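Local coordinates for B12-binding domain-containing protein (Kitasatospora setae, PDB 6WTE) that binds cobalamin and a [4Fe-4S] cluster and, as the radical SAM methylase TsrM, catalyses a non-radical methyl transfer, probably to tryptophan, at residues Leu285-Ile288 with Val289-Arg292; Thr42-Arg45 with Asp46-Lys49; Gln190-Leu194 with Ser195-Arg199; Pro383-Thr386 with Pro387-Arg391. One frame throughout, in Å; residues are numbered along the deposited sequence.

In the fold
Along the chain the order is interaction 2, interaction 3, interaction 1, interaction 4, and none touches another. Interaction 2 turns the chain from strand 35-40 into helix 48-58 of the B12-binding domain. Interaction 3 lies in the long loop before helix 209-214, beside cobalamin-binding Glu130. Its centre is about 20 Å from that of interaction 1, and both reach helix 249-261. Interactions 1 and 4 belong to the radical SAM core, on helices 278-294 and 387-398 that follow parallel strands of its sheet, yet their centres are about 44 Å apart. Interactions 2 and 3 thus lie near the cobalamin, whereas interaction 1 lies along helix 278-294 and interaction 4 caps the start of helix 387-398, both away from the cofactors.

Interaction 1: Leu285-Ile288 with Val289-Arg292; sequences LREI and VRRR
Two arginines and a water grip Glu287 OE2: Arg290 NH2 stands 2.8 Å from it and Arg291 NE 3.0 Å, while the water donates to OE2 and accepts from Arg291 NH2. This is an i to i+3 and i to i+4 salt-bridge network on helix 278-294, the helix of the beta-alpha-beta unit between strands 266-269 and 304-309 in the radical SAM core. Arg290 lies alongside the glutamate and holds it side-on, its NE giving a nearly straight bond to Glu287 OE1 (3.0 Å); both carboxylate oxygens meet it on their syn sides. Arg291 takes the anti side of OE2, with its guanidinium turned 83° from the carboxylate. Glu287 reaches both because its CG is anti to the backbone N (chi1 176°) and the chain then bends at chi2 (63°). Arg291 NH1 also bridges to Asp254 and Glu257 of helix 249-261, tying the two helices together. With an alanine in place of Glu287, Arg290 would probably be free to turn and Arg291 would be left to its neighbours on helix 249-261. One residue on, Ile288 CG2 packs 3.9 Å from Arg292 CD, a turn further along.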
# COMPACT_ATOMS: atom_id res chain seq x y z
N LEU A 285 17.64 0.94 14.30
CA LEU A 285 18.89 1.11 13.57
C LEU A 285 20.09 0.84 14.48
O LEU A 285 21.05 0.18 14.08
CB LEU A 285 18.97 2.51 12.97
CG LEU A 285 17.87 2.79 11.93
CD1 LEU A 285 17.86 4.26 11.54
CD2 LEU A 285 18.05 1.90 10.70
N ARG A 286 20.02 1.32 15.72
CA ARG A 286 21.09 1.06 16.68
C ARG A 286 21.30 -0.44 16.88
O ARG A 286 22.44 -0.91 16.96
CB ARG A 286 20.78 1.73 18.02
CG ARG A 286 20.86 3.26 17.99
CD ARG A 286 20.68 3.85 19.38
NE ARG A 286 20.64 5.32 19.34
CZ ARG A 286 19.54 6.04 19.48
NH1 ARG A 286 18.37 5.45 19.69
NH2 ARG A 286 19.60 7.36 19.42
N GLU A 287 20.22 -1.21 16.98
CA GLU A 287 20.36 -2.65 17.14
C GLU A 287 20.95 -3.30 15.90
O GLU A 287 21.78 -4.22 16.00
CB GLU A 287 19.01 -3.28 17.51
CG GLU A 287 19.04 -4.80 17.61
CD GLU A 287 19.95 -5.31 18.70
OE1 GLU A 287 20.38 -4.52 19.57
OE2 GLU A 287 20.25 -6.53 18.69
N ILE A 288 20.55 -2.84 14.71
CA ILE A 288 21.12 -3.38 13.48
C ILE A 288 22.62 -3.13 13.45
O ILE A 288 23.42 -4.01 13.12
CB ILE A 288 20.43 -2.76 12.25
CG1 ILE A 288 18.96 -3.17 12.17
CG2 ILE A 288 21.16 -3.17 10.98
CD1 ILE A 288 18.21 -2.45 11.07
N VAL A 289 23.02 -1.90 13.78
CA VAL A 289 24.44 -1.55 13.79
C VAL A 289 25.19 -2.38 14.82
O VAL A 289 26.30 -2.86 14.56
CB VAL A 289 24.60 -0.04 14.06
CG1 VAL A 289 26.06 0.30 14.32
CG2 VAL A 289 24.06 0.75 12.89
N ARG A 290 24.58 -2.58 15.99
CA ARG A 290 25.26 -3.34 17.04
C ARG A 290 25.52 -4.77 16.61
O ARG A 290 26.60 -5.31 16.84
CB ARG A 290 24.43 -3.32 18.33
CG ARG A 290 25.11 -4.01 19.50
CD ARG A 290 24.13 -4.37 20.61
NE ARG A 290 23.20 -5.43 20.21
CZ ARG A 290 23.51 -6.72 20.20
NH1 ARG A 290 24.73 -7.12 20.55
NH2 ARG A 290 22.61 -7.62 19.83
N ARG A 291 24.54 -5.41 15.95
CA ARG A 291 24.75 -6.78 15.50
C ARG A 291 25.79 -6.85 14.39
O ARG A 291 26.62 -7.77 14.37
CB ARG A 291 23.43 -7.38 15.02
CG ARG A 291 22.41 -7.60 16.11
CD ARG A 291 21.36 -8.58 15.66
NE ARG A 291 20.21 -8.57 16.54
CZ ARG A 291 19.18 -9.39 16.43
NH1 ARG A 291 19.17 -10.31 15.46
NH2 ARG A 291 18.16 -9.30 17.27
N ARG A 292 25.75 -5.89 13.46
CA ARG A 292 26.74 -5.86 12.39
C ARG A 292 28.15 -5.76 12.95
O ARG A 292 29.06 -6.49 12.53
CB ARG A 292 26.45 -4.67 11.46
CG ARG A 292 25.30 -4.91 10.50
CD ARG A 292 24.86 -3.62 9.82
NE ARG A 292 25.98 -2.92 9.17
CZ ARG A 292 26.06 -2.70 7.86
NH1 ARG A 292 27.11 -2.05 7.37
NH2 ARG A 292 25.12 -3.12 7.05
O HOH W 1 18.29 -7.99 19.82

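Interaction 2: Thr42-Arg45 with Asp46-Lys49; sequences TFRR and DDWK
The indole of Trp48 turns its edge to Arg45 O, which lies in the ring plane 3.3 Å from Trp48 CD1, while Lys49 CG covers one face toward the rim. In the other flat pair the edge of the Arg44 guanidinium faces the carboxylate of Asp47, the two planes 37° apart. Arg44 holds the acid side-on: NE makes a nearly straight bond to the syn side of Asp47 OD1 (2.9 Å), and NH2 reaches Asp47 OD2 (2.8 Å) from above the carboxylate plane, a more bent bond. Arg44 curls back to do this, bending at chi2 (-72°) and chi3 (-60°), and its chain also rests on Thr50, Cys51 and Glu54. The backbone beneath is a type I beta turn from Arg44 to Asp47, closed by Asp47 N to Arg44 O at 3.1 Å, and it leads from strand 35-40 into helix 48-58 of the B12-binding domain. Asp47 occupies the N-cap of that helix, but its side chain is engaged with Arg44 and makes no capping bond. Trp48 packs on Glu88, Ile89 and Glu92 of helix 83-96. Arg45 heads another way, NH2 donating to Lys12 O, with its side chain about 9 Å from the bound cobalamin.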
# COMPACT_ATOMS: atom_id res chain seq x y z
N THR A 42 0.40 -15.58 -7.94
CA THR A 42 1.16 -14.57 -8.68
C THR A 42 1.98 -15.19 -9.80
O THR A 42 2.04 -14.65 -10.91
CB THR A 42 2.06 -13.80 -7.71
OG1 THR A 42 1.24 -13.19 -6.71
CG2 THR A 42 2.87 -12.71 -8.44
N PHE A 43 2.62 -16.33 -9.54
CA PHE A 43 3.40 -17.02 -10.55
C PHE A 43 2.58 -18.06 -11.30
O PHE A 43 3.16 -18.92 -11.99
CB PHE A 43 4.64 -17.66 -9.91
CG PHE A 43 5.39 -16.74 -8.98
CD1 PHE A 43 5.95 -15.57 -9.45
CD2 PHE A 43 5.54 -17.06 -7.64
CE1 PHE A 43 6.65 -14.72 -8.59
CE2 PHE A 43 6.23 -16.22 -6.79
CZ PHE A 43 6.79 -15.05 -7.26
N ARG A 44 1.26 -18.01 -11.19
CA ARG A 44 0.36 -18.88 -11.94
C ARG A 44 -0.73 -18.06 -12.62
O ARG A 44 -1.88 -18.49 -12.75
CB ARG A 44 -0.26 -19.94 -11.02
CG ARG A 44 0.75 -20.82 -10.30
CD ARG A 44 1.42 -21.81 -11.25
NE ARG A 44 0.46 -22.70 -11.90
CZ ARG A 44 0.10 -23.89 -11.41
NH1 ARG A 44 0.62 -24.33 -10.27
NH2 ARG A 44 -0.78 -24.64 -12.06
N ARG A 45 -0.37 -16.85 -13.09
CA ARG A 45 -1.36 -15.93 -13.65
C ARG A 45 -2.12 -16.56 -14.81
O ARG A 45 -3.31 -16.30 -14.98
CB ARG A 45 -0.68 -14.66 -14.14
CG ARG A 45 0.00 -13.84 -13.09
CD ARG A 45 0.33 -12.45 -13.62
NE ARG A 45 1.35 -12.43 -14.67
CZ ARG A 45 1.74 -11.33 -15.30
NH1 ARG A 45 2.67 -11.39 -16.24
NH2 ARG A 45 1.19 -10.16 -15.00
N ASP A 46 -1.44 -17.35 -15.62
CA ASP A 46 -2.02 -17.85 -16.85
C ASP A 46 -2.77 -19.16 -16.66
O ASP A 46 -3.41 -19.62 -17.61
CB ASP A 46 -0.92 -18.02 -17.90
CG ASP A 46 -0.02 -16.79 -18.00
OD1 ASP A 46 -0.54 -15.66 -17.92
OD2 ASP A 46 1.21 -16.96 -18.13
N ASP A 47 -2.73 -19.76 -15.47
CA ASP A 47 -3.45 -21.01 -15.24
C ASP A 47 -3.85 -21.13 -13.77
O ASP A 47 -3.82 -22.22 -13.19
CB ASP A 47 -2.62 -22.22 -15.68
CG ASP A 47 -1.41 -22.48 -14.78
OD1 ASP A 47 -0.86 -21.53 -14.20
OD2 ASP A 47 -1.01 -23.66 -14.67
N TRP A 48 -4.28 -20.02 -13.16
CA TRP A 48 -4.57 -20.04 -11.73
C TRP A 48 -5.74 -20.96 -11.39
O TRP A 48 -5.77 -21.53 -10.30
CB TRP A 48 -4.81 -18.62 -11.21
CG TRP A 48 -5.93 -17.86 -11.86
CD1 TRP A 48 -5.83 -16.98 -12.90
CD2 TRP A 48 -7.32 -17.91 -11.51
NE1 TRP A 48 -7.07 -16.48 -13.22
CE2 TRP A 48 -8.00 -17.04 -12.39
CE3 TRP A 48 -8.05 -18.61 -10.55
CZ2 TRP A 48 -9.38 -16.86 -12.33
CZ3 TRP A 48 -9.42 -18.43 -10.49
CH2 TRP A 48 -10.07 -17.56 -11.38
N LYS A 49 -6.68 -21.14 -12.32
CA LYS A 49 -7.77 -22.09 -12.08
C LYS A 49 -7.24 -23.51 -11.94
O LYS A 49 -7.71 -24.27 -11.09
CB LYS A 49 -8.80 -22.02 -13.21
CG LYS A 49 -9.67 -20.79 -13.19
CD LYS A 49 -10.74 -20.87 -14.26
CE LYS A 49 -11.61 -19.62 -14.27
NZ LYS A 49 -12.71 -19.71 -15.27

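Interaction 3: Gln190-Leu194 with Ser195-Arg199; sequences QVDQL and SVYRR
From Asp192 to Ser195 the backbone turns through Gln193 and Leu194, and from Ser195 onward it runs extended through Tyr197 to Arg199, without helix or strand. A water spans the bend, donating to Asp192 O at 2.9 Å and to Ser195 O at 2.8 Å. The Asp192 side chain fills the inside of the turn: with CG anti to the backbone N (chi1 177°), its carboxylate points at the amides that follow. OD1 accepts from Leu194 N and from Ser195 N, each at 3.0 Å. Both donors come from the same face of the carboxylate, Leu194 N on the anti side and Ser195 N from above the plane. The other oxygen, Asp192 OD2, lies 2.6 Å from Ser195 OG. Farther along, the Tyr197 ring reaches back so that its OH donates to Asp192 O at 2.8 Å. That carbonyl is therefore held by a phenol and a water together, the phenol tilted 15° from the carbonyl plane. Tyr197 also packs on Tyr20 and Val24 of helix 20-31. Asp192 N donates to Glu130 OE2, and Glu130 is a cobalamin-binding residue; the Tyr197 side chain itself is about 6 Å from the cobalamin. The arrangement is an Asx turn, its aspartate fastening a non-repetitive loop beside the B12 site.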
# COMPACT_ATOMS: atom_id res chain seq x y z
N GLN A 190 -4.77 -5.47 17.58
CA GLN A 190 -4.82 -6.45 16.50
C GLN A 190 -3.44 -6.91 16.06
O GLN A 190 -3.34 -7.91 15.34
CB GLN A 190 -5.58 -5.88 15.30
CG GLN A 190 -7.01 -5.41 15.64
CD GLN A 190 -7.73 -4.76 14.47
OE1 GLN A 190 -8.58 -3.88 14.66
NE2 GLN A 190 -7.42 -5.20 13.25
N VAL A 191 -2.38 -6.20 16.48
CA VAL A 191 -1.03 -6.42 15.97
C VAL A 191 -0.30 -7.42 16.86
O VAL A 191 -0.28 -7.28 18.09
CB VAL A 191 -0.26 -5.08 15.93
CG1 VAL A 191 1.17 -5.31 15.48
CG2 VAL A 191 -0.96 -4.10 15.01
N ASP A 192 0.34 -8.41 16.23
CA ASP A 192 1.29 -9.28 16.93
C ASP A 192 2.60 -8.52 17.04
O ASP A 192 3.39 -8.47 16.09
CB ASP A 192 1.45 -10.60 16.19
CG ASP A 192 2.48 -11.52 16.83
OD1 ASP A 192 3.09 -11.17 17.86
OD2 ASP A 192 2.66 -12.63 16.27
N GLN A 193 2.85 -7.93 18.20
CA GLN A 193 4.04 -7.12 18.45
C GLN A 193 5.21 -7.94 18.96
O GLN A 193 6.28 -7.37 19.21
CB GLN A 193 3.73 -6.02 19.45
CG GLN A 193 2.59 -5.10 19.04
CD GLN A 193 2.23 -4.13 20.14
OE1 GLN A 193 1.23 -4.30 20.84
NE2 GLN A 193 3.06 -3.10 20.31
N LEU A 194 5.05 -9.25 19.13
CA LEU A 194 6.06 -10.08 19.77
C LEU A 194 6.80 -10.99 18.80
O LEU A 194 8.03 -11.09 18.87
CB LEU A 194 5.42 -10.94 20.87
CG LEU A 194 4.76 -10.18 22.02
CD1 LEU A 194 4.08 -11.14 22.99
CD2 LEU A 194 5.79 -9.33 22.75
N SER A 195 6.09 -11.66 17.90
CA SER A 195 6.69 -12.77 17.18
C SER A 195 7.65 -12.29 16.10
O SER A 195 7.52 -11.19 15.55
CB SER A 195 5.62 -13.64 16.52
OG SER A 195 4.59 -13.97 17.42
N VAL A 196 8.62 -13.15 15.79
CA VAL A 196 9.38 -13.04 14.55
C VAL A 196 8.53 -13.66 13.45
O VAL A 196 8.10 -14.81 13.56
CB VAL A 196 10.74 -13.75 14.67
CG1 VAL A 196 11.44 -13.77 13.32
CG2 VAL A 196 11.60 -13.09 15.73
N TYR A 197 8.26 -12.90 12.40
CA TYR A 197 7.48 -13.43 11.29
C TYR A 197 8.38 -14.33 10.46
O TYR A 197 9.45 -13.91 10.02
CB TYR A 197 6.89 -12.30 10.44
CG TYR A 197 6.10 -11.26 11.23
CD1 TYR A 197 5.42 -11.59 12.40
CD2 TYR A 197 6.07 -9.94 10.80
CE1 TYR A 197 4.72 -10.62 13.12
CE2 TYR A 197 5.36 -8.98 11.50
CZ TYR A 197 4.70 -9.32 12.65
OH TYR A 197 4.01 -8.33 13.34
N ARG A 198 7.99 -15.60 10.30
CA ARG A 198 8.84 -16.55 9.62
C ARG A 198 8.78 -16.32 8.11
O ARG A 198 7.69 -16.29 7.52
CB ARG A 198 8.46 -17.98 9.99
CG ARG A 198 8.82 -18.31 11.44
CD ARG A 198 8.59 -19.77 11.82
NE ARG A 198 7.17 -20.09 11.92
CZ ARG A 198 6.44 -19.96 13.02
NH1 ARG A 198 6.99 -19.51 14.14
NH2 ARG A 198 5.16 -20.28 13.00
N ARG A 199 9.94 -16.10 7.51
CA ARG A 199 10.06 -15.80 6.08
C ARG A 199 10.81 -16.95 5.45
O ARG A 199 12.02 -17.11 5.66
CB ARG A 199 10.78 -14.47 5.85
CG ARG A 199 10.38 -13.37 6.82
CD ARG A 199 8.90 -12.98 6.68
NE ARG A 199 8.60 -12.37 5.39
CZ ARG A 199 8.95 -11.13 5.05
NH1 ARG A 199 9.62 -10.37 5.91
NH2 ARG A 199 8.63 -10.64 3.85
O HOH W 2 6.23 -8.72 16.09

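Interaction 4: Pro383-Thr386 with Pro387-Arg391; sequences PGET and PETVR
Glu385 and Thr389 meet at the tight, buried end of the contact, where Thr389 OG1 lies 2.6 Å from Glu385 OE2 and 2.7 Å from Thr386 O. The hydroxyl has a single proton for these two acceptors. Glu385 gets there with CG anti to the backbone N (chi1 -165°) and a bend at chi2, and its OE2 presses on Val390 CG2 at 3.3 Å. The carboxylate is well satisfied, since OE2 also accepts from His336 NE2 and OE1 from Gly381 N. A leucine in place of Glu385 would probably leave His336 NE2 and Gly381 N without their acceptor and take one of its two acceptors from Thr389 OG1. The geometry is that of a helix N-cap: Thr386 caps the start of helix 387-398, which follows strand 373-380 in the radical SAM core, and its OG1 accepts from Thr389 N at 3.2 Å. The first turn is completed by Val390 N donating to Thr386 O at 3.1 Å. Thr386 OG1 sits between its backbone N and carbonyl carbon (chi1 65°), the setting that brings it over the amide of Thr389. Toward solvent the contact thins out, and Gly384, Pro387 and Glu388 are exposed. Glu388 runs alongside Thr386, its CG 3.2 Å from Thr386 OG1, and sends its carboxylate on to a salt bridge with Arg338.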
# COMPACT_ATOMS: atom_id res chain seq x y z
N PRO A 383 -6.66 20.18 -3.65
CA PRO A 383 -7.41 21.45 -3.63
C PRO A 383 -6.48 22.64 -3.50
O PRO A 383 -5.57 22.66 -2.66
CB PRO A 383 -8.33 21.30 -2.41
CG PRO A 383 -8.54 19.81 -2.30
CD PRO A 383 -7.18 19.24 -2.64
N GLY A 384 -6.68 23.63 -4.37
CA GLY A 384 -5.85 24.81 -4.46
C GLY A 384 -4.90 24.82 -5.64
O GLY A 384 -4.36 25.88 -5.98
N GLU A 385 -4.69 23.67 -6.29
CA GLU A 385 -3.67 23.57 -7.32
C GLU A 385 -4.05 24.40 -8.55
O GLU A 385 -5.17 24.32 -9.05
CB GLU A 385 -3.45 22.12 -7.73
CG GLU A 385 -2.17 21.92 -8.52
CD GLU A 385 -0.97 21.63 -7.62
OE1 GLU A 385 -0.92 20.52 -7.07
OE2 GLU A 385 -0.10 22.51 -7.47
N THR A 386 -3.10 25.20 -9.02
CA THR A 386 -3.18 25.94 -10.27
C THR A 386 -1.93 25.63 -11.06
O THR A 386 -0.98 25.04 -10.53
CB THR A 386 -3.25 27.46 -10.01
OG1 THR A 386 -2.03 27.87 -9.40
CG2 THR A 386 -4.43 27.82 -9.10
N PRO A 387 -1.88 26.00 -12.34
CA PRO A 387 -0.62 25.82 -13.08
C PRO A 387 0.57 26.49 -12.41
O PRO A 387 1.67 25.94 -12.45
CB PRO A 387 -0.93 26.44 -14.45
CG PRO A 387 -2.40 26.26 -14.60
CD PRO A 387 -2.98 26.42 -13.23
N GLU A 388 0.38 27.64 -11.76
CA GLU A 388 1.51 28.32 -11.14
C GLU A 388 1.97 27.61 -9.87
O GLU A 388 3.17 27.63 -9.57
CB GLU A 388 1.18 29.79 -10.86
CG GLU A 388 0.29 30.06 -9.66
CD GLU A 388 1.07 30.43 -8.40
OE1 GLU A 388 0.46 30.94 -7.44
OE2 GLU A 388 2.31 30.23 -8.38
N THR A 389 1.05 26.97 -9.14
CA THR A 389 1.48 26.21 -7.97
C THR A 389 2.26 24.96 -8.38
O THR A 389 3.23 24.58 -7.71
CB THR A 389 0.29 25.82 -7.08
OG1 THR A 389 -0.64 25.01 -7.82
CG2 THR A 389 -0.42 27.07 -6.54
N VAL A 390 1.88 24.32 -9.49
CA VAL A 390 2.64 23.17 -9.98
C VAL A 390 4.05 23.60 -10.39
O VAL A 390 5.04 22.97 -10.00
CB VAL A 390 1.91 22.49 -11.14
CG1 VAL A 390 2.75 21.34 -11.70
CG2 VAL A 390 0.56 21.97 -10.68
N ARG A 391 4.16 24.66 -11.19
CA ARG A 391 5.47 25.12 -11.65
C ARG A 391 6.38 25.47 -10.47
O ARG A 391 7.57 25.12 -10.48
CB ARG A 391 5.34 26.34 -12.56
CG ARG A 391 4.66 26.08 -13.88
CD ARG A 391 4.84 27.25 -14.82
NE ARG A 391 3.87 27.22 -15.92
CZ ARG A 391 2.77 27.98 -15.96
NH1 ARG A 391 2.51 28.83 -14.98
NH2 ARG A 391 1.95 27.88 -16.99